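Local structure of endo-1,4-beta-mannanase (Eisenia fetida, 5Y6T) at residues I308-Y316 and H347-G358. The protein probably hydrolyses internal beta-1,4-mannosidic linkages of mannans as a glycoside hydrolase of family 5. Numbering follows the deposited sequence.
Sequences ITDQFDWAY and HLRGRNDQNAGG
Y316, near the end of helix 308-317, reaches into the loop that follows helix 338-348. Its CB packs on L348 CD2 at 3.7 Å, and CG anti to the backbone N (chi1 -173°) sends the ring on toward residues 352-358. There CD1 and CE1 run along G357 CA, which sits over one face, 4.0 Å from the ring centroid, leaving no room for a side chain; CE2 meets A356 CB. At the tip, beside R351 CB, OH donates to G358 O (2.5 Å), in the carbonyl plane on a lone pair, and accepts from D353 N at 3.0 Å. With a phenylalanine here, G358 O and D353 N would probably lose the hydroxyl that links them. One turn before Y316, D313 OD1 accepts a nearly straight bond from H347 NE2 (2.7 Å, 177°), in the imidazole plane but on the anti side of the carboxylate and tilted 23° from its plane. T309 CG2 covers one face of that imidazole in a CH-pi contact, and R351 CZ lies over the opposite face. F23 of strand 20-28 meets the Y316 ring edge-to-face. The contact thus joins two outer helices and the short, weakly bonded hairpin of strands 352-353 and 358-359 on the periphery of the (beta/alpha)8 barrel characteristic of GH5 enzymes.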
loop_
_atom_site.group_PDB
_atom_site.type_symbol
_atom_site.label_atom_id
_atom_site.label_comp_id
_atom_site.label_asym_id
_atom_site.label_seq_id
_atom_site.Cartn_x
_atom_site.Cartn_y
_atom_site.Cartn_z
ATOM N N ILE A 308 9.542 5.968 -18.048
ATOM C CA ILE A 308 9.081 6.347 -16.701
ATOM C C ILE A 308 8.251 7.647 -16.729
ATOM O O ILE A 308 7.245 7.811 -16.007
ATOM C CB ILE A 308 10.271 6.498 -15.729
ATOM C CG1 ILE A 308 9.737 6.534 -14.272
ATOM C CG2 ILE A 308 11.161 7.729 -16.053
ATOM C CD1 ILE A 308 9.398 5.167 -13.740
ATOM N N THR A 309 8.639 8.611 -17.562
ATOM C CA THR A 309 7.894 9.866 -17.643
ATOM C C THR A 309 6.514 9.633 -18.237
ATOM O O THR A 309 5.546 10.264 -17.826
ATOM C CB THR A 309 8.740 10.890 -18.434
ATOM O OG1 THR A 309 9.897 11.220 -17.630
ATOM C CG2 THR A 309 7.966 12.113 -18.743
ATOM N N ASP A 310 6.440 8.786 -19.279
ATOM C CA ASP A 310 5.155 8.415 -19.855
ATOM C C ASP A 310 4.190 7.832 -18.781
ATOM O O ASP A 310 2.980 8.120 -18.807
ATOM C CB ASP A 310 5.309 7.342 -20.933
ATOM C CG ASP A 310 5.934 7.847 -22.225
ATOM O OD1 ASP A 310 5.896 9.086 -22.522
ATOM O OD2 ASP A 310 6.527 6.946 -22.875
ATOM N N GLN A 311 4.738 7.031 -17.885
ATOM C CA GLN A 311 3.944 6.357 -16.912
ATOM C C GLN A 311 3.427 7.346 -15.867
ATOM O O GLN A 311 2.222 7.393 -15.593
ATOM C CB GLN A 311 4.776 5.250 -16.300
ATOM C CG GLN A 311 5.179 4.124 -17.237
ATOM C CD GLN A 311 6.189 3.168 -16.680
ATOM O OE1 GLN A 311 7.161 3.574 -16.010
ATOM N NE2 GLN A 311 5.987 1.861 -16.918
ATOM N N PHE A 312 4.300 8.163 -15.282
ATOM C CA PHE A 312 3.834 9.210 -14.332
ATOM C C PHE A 312 2.878 10.171 -15.001
ATOM O O PHE A 312 1.834 10.566 -14.384
ATOM C CB PHE A 312 4.961 10.002 -13.738
ATOM C CG PHE A 312 5.650 9.296 -12.587
ATOM C CD1 PHE A 312 6.692 8.420 -12.811
ATOM C CD2 PHE A 312 5.286 9.605 -11.278
ATOM C CE1 PHE A 312 7.343 7.782 -11.753
ATOM C CE2 PHE A 312 5.896 8.954 -10.198
ATOM C CZ PHE A 312 6.974 8.087 -10.415
ATOM N N ASP A 313 3.145 10.511 -16.258
ATOM C CA ASP A 313 2.259 11.415 -16.968
ATOM C C ASP A 313 0.834 10.827 -17.105
ATOM O O ASP A 313 -0.144 11.527 -16.977
ATOM C CB ASP A 313 2.825 11.836 -18.361
ATOM C CG ASP A 313 2.069 13.031 -18.931
ATOM O OD1 ASP A 313 2.314 14.166 -18.425
ATOM O OD2 ASP A 313 1.149 12.825 -19.766
ATOM N N TRP A 314 0.748 9.569 -17.456
ATOM C CA TRP A 314 -0.511 8.892 -17.667
ATOM C C TRP A 314 -1.284 8.925 -16.356
ATOM O O TRP A 314 -2.438 9.230 -16.328
ATOM C CB TRP A 314 -0.270 7.465 -18.116
ATOM C CG TRP A 314 -1.549 6.729 -18.368
ATOM C CD1 TRP A 314 -2.250 5.952 -17.511
ATOM C CD2 TRP A 314 -2.314 6.779 -19.584
ATOM N NE1 TRP A 314 -3.434 5.539 -18.088
ATOM C CE2 TRP A 314 -3.467 6.015 -19.384
ATOM C CE3 TRP A 314 -2.112 7.422 -20.843
ATOM C CZ2 TRP A 314 -4.453 5.811 -20.414
ATOM C CZ3 TRP A 314 -3.079 7.239 -21.853
ATOM C CH2 TRP A 314 -4.268 6.468 -21.605
ATOM N N ALA A 315 -0.617 8.587 -15.241
ATOM C CA ALA A 315 -1.306 8.521 -13.955
ATOM C C ALA A 315 -1.941 9.882 -13.617
ATOM O O ALA A 315 -3.076 9.979 -13.175
ATOM C CB ALA A 315 -0.339 8.142 -12.882
ATOM N N TYR A 316 -1.163 10.929 -13.853
ATOM C CA TYR A 316 -1.534 12.307 -13.511
ATOM C C TYR A 316 -2.694 12.814 -14.350
ATOM O O TYR A 316 -3.569 13.539 -13.857
ATOM C CB TYR A 316 -0.322 13.259 -13.573
ATOM C CG TYR A 316 -0.671 14.622 -13.050
ATOM C CD1 TYR A 316 -0.672 14.874 -11.658
ATOM C CD2 TYR A 316 -0.983 15.629 -13.897
ATOM C CE1 TYR A 316 -1.032 16.112 -11.144
ATOM C CE2 TYR A 316 -1.308 16.887 -13.411
ATOM C CZ TYR A 316 -1.359 17.121 -12.025
ATOM O OH TYR A 316 -1.701 18.339 -11.492
ATOM N N HIS A 347 9.240 15.158 -13.656
ATOM C CA HIS A 347 8.202 15.509 -14.620
ATOM C C HIS A 347 6.921 16.080 -14.004
ATOM O O HIS A 347 6.297 16.995 -14.570
ATOM C CB HIS A 347 7.869 14.302 -15.453
ATOM C CG HIS A 347 6.761 14.536 -16.430
ATOM N ND1 HIS A 347 6.869 15.401 -17.496
ATOM C CD2 HIS A 347 5.498 14.028 -16.478
ATOM C CE1 HIS A 347 5.730 15.411 -18.173
ATOM N NE2 HIS A 347 4.871 14.600 -17.568
ATOM N N LEU A 348 6.508 15.573 -12.848
ATOM C CA LEU A 348 5.285 16.073 -12.179
ATOM C C LEU A 348 5.478 17.272 -11.286
ATOM O O LEU A 348 4.513 17.897 -10.852
ATOM C CB LEU A 348 4.531 14.981 -11.406
ATOM C CG LEU A 348 4.074 13.858 -12.340
ATOM C CD1 LEU A 348 3.278 12.876 -11.528
ATOM C CD2 LEU A 348 3.239 14.342 -13.526
ATOM N N ARG A 349 6.720 17.554 -10.961
ATOM C CA ARG A 349 7.018 18.654 -10.014
ATOM C C ARG A 349 6.332 19.942 -10.516
ATOM O O ARG A 349 6.356 20.283 -11.732
ATOM C CB ARG A 349 8.510 18.897 -9.914
ATOM C CG ARG A 349 8.825 19.871 -8.782
ATOM C CD ARG A 349 10.189 20.444 -8.640
ATOM N NE ARG A 349 11.264 19.751 -9.292
ATOM C CZ ARG A 349 12.317 19.222 -8.689
ATOM N NH1 ARG A 349 12.404 19.234 -7.385
ATOM N NH2 ARG A 349 13.295 18.728 -9.411
ATOM N N GLY A 350 5.742 20.640 -9.561
ATOM C CA GLY A 350 5.155 21.964 -9.851
ATOM C C GLY A 350 3.793 21.901 -10.523
ATOM O O GLY A 350 3.208 22.936 -10.759
ATOM N N ARG A 351 3.281 20.719 -10.888
ATOM C CA ARG A 351 1.958 20.640 -11.494
ATOM C C ARG A 351 0.858 20.862 -10.510
ATOM O O ARG A 351 0.952 20.464 -9.354
ATOM C CB ARG A 351 1.781 19.333 -12.243
ATOM C CG ARG A 351 2.869 19.313 -13.327
ATOM C CD ARG A 351 2.670 18.399 -14.452
ATOM N NE ARG A 351 3.916 18.243 -15.207
ATOM C CZ ARG A 351 4.348 18.948 -16.269
ATOM N NH1 ARG A 351 3.671 19.956 -16.800
ATOM N NH2 ARG A 351 5.465 18.553 -16.868
ATOM N N ASN A 352 -0.186 21.556 -10.957
ATOM C CA ASN A 352 -1.357 21.721 -10.136
ATOM C C ASN A 352 -2.508 22.092 -11.043
ATOM O O ASN A 352 -2.941 23.262 -11.087
ATOM C CB ASN A 352 -1.216 22.767 -9.003
ATOM C CG ASN A 352 -2.375 22.694 -8.022
ATOM O OD1 ASN A 352 -3.194 21.775 -8.085
ATOM N ND2 ASN A 352 -2.463 23.667 -7.133
ATOM N N ASP A 353 -2.909 21.094 -11.812
ATOM C CA ASP A 353 -4.143 21.146 -12.611
ATOM C C ASP A 353 -5.236 20.466 -11.805
ATOM O O ASP A 353 -5.301 19.225 -11.717
ATOM C CB ASP A 353 -3.866 20.522 -13.995
ATOM C CG ASP A 353 -4.950 20.812 -15.043
ATOM O OD1 ASP A 353 -6.158 21.122 -14.667
ATOM O OD2 ASP A 353 -4.591 20.681 -16.264
ATOM N N GLN A 354 -6.140 21.275 -11.217
ATOM C CA GLN A 354 -7.202 20.691 -10.428
ATOM C C GLN A 354 -8.217 19.924 -11.278
ATOM O O GLN A 354 -8.991 19.166 -10.737
ATOM C CB GLN A 354 -7.915 21.796 -9.616
ATOM C CG GLN A 354 -7.021 22.318 -8.509
ATOM C CD GLN A 354 -6.895 21.380 -7.329
ATOM O OE1 GLN A 354 -7.881 21.031 -6.650
ATOM N NE2 GLN A 354 -5.688 20.993 -7.039
ATOM N N ASN A 355 -8.199 20.141 -12.587
ATOM C CA ASN A 355 -9.054 19.390 -13.477
ATOM C C ASN A 355 -8.412 18.050 -13.855
ATOM O O ASN A 355 -9.014 17.234 -14.484
ATOM C CB ASN A 355 -9.407 20.257 -14.706
ATOM C CG ASN A 355 -8.836 19.750 -16.031
ATOM O OD1 ASN A 355 -9.474 18.960 -16.760
ATOM N ND2 ASN A 355 -7.690 20.267 -16.396
ATOM N N ALA A 356 -7.146 17.875 -13.466
ATOM C CA ALA A 356 -6.374 16.655 -13.750
ATOM C C ALA A 356 -5.984 16.111 -12.356
ATOM O O ALA A 356 -6.821 16.116 -11.473
ATOM C CB ALA A 356 -5.210 16.974 -14.679
ATOM N N GLY A 357 -4.765 15.617 -12.115
ATOM C CA GLY A 357 -4.451 14.991 -10.808
ATOM C C GLY A 357 -4.395 15.876 -9.581
ATOM O O GLY A 357 -4.474 15.377 -8.480
ATOM N N GLY A 358 -4.261 17.198 -9.772
ATOM C CA GLY A 358 -4.249 18.152 -8.670
ATOM C C GLY A 358 -2.823 18.518 -8.209
ATOM O O GLY A 358 -1.849 18.460 -8.974
#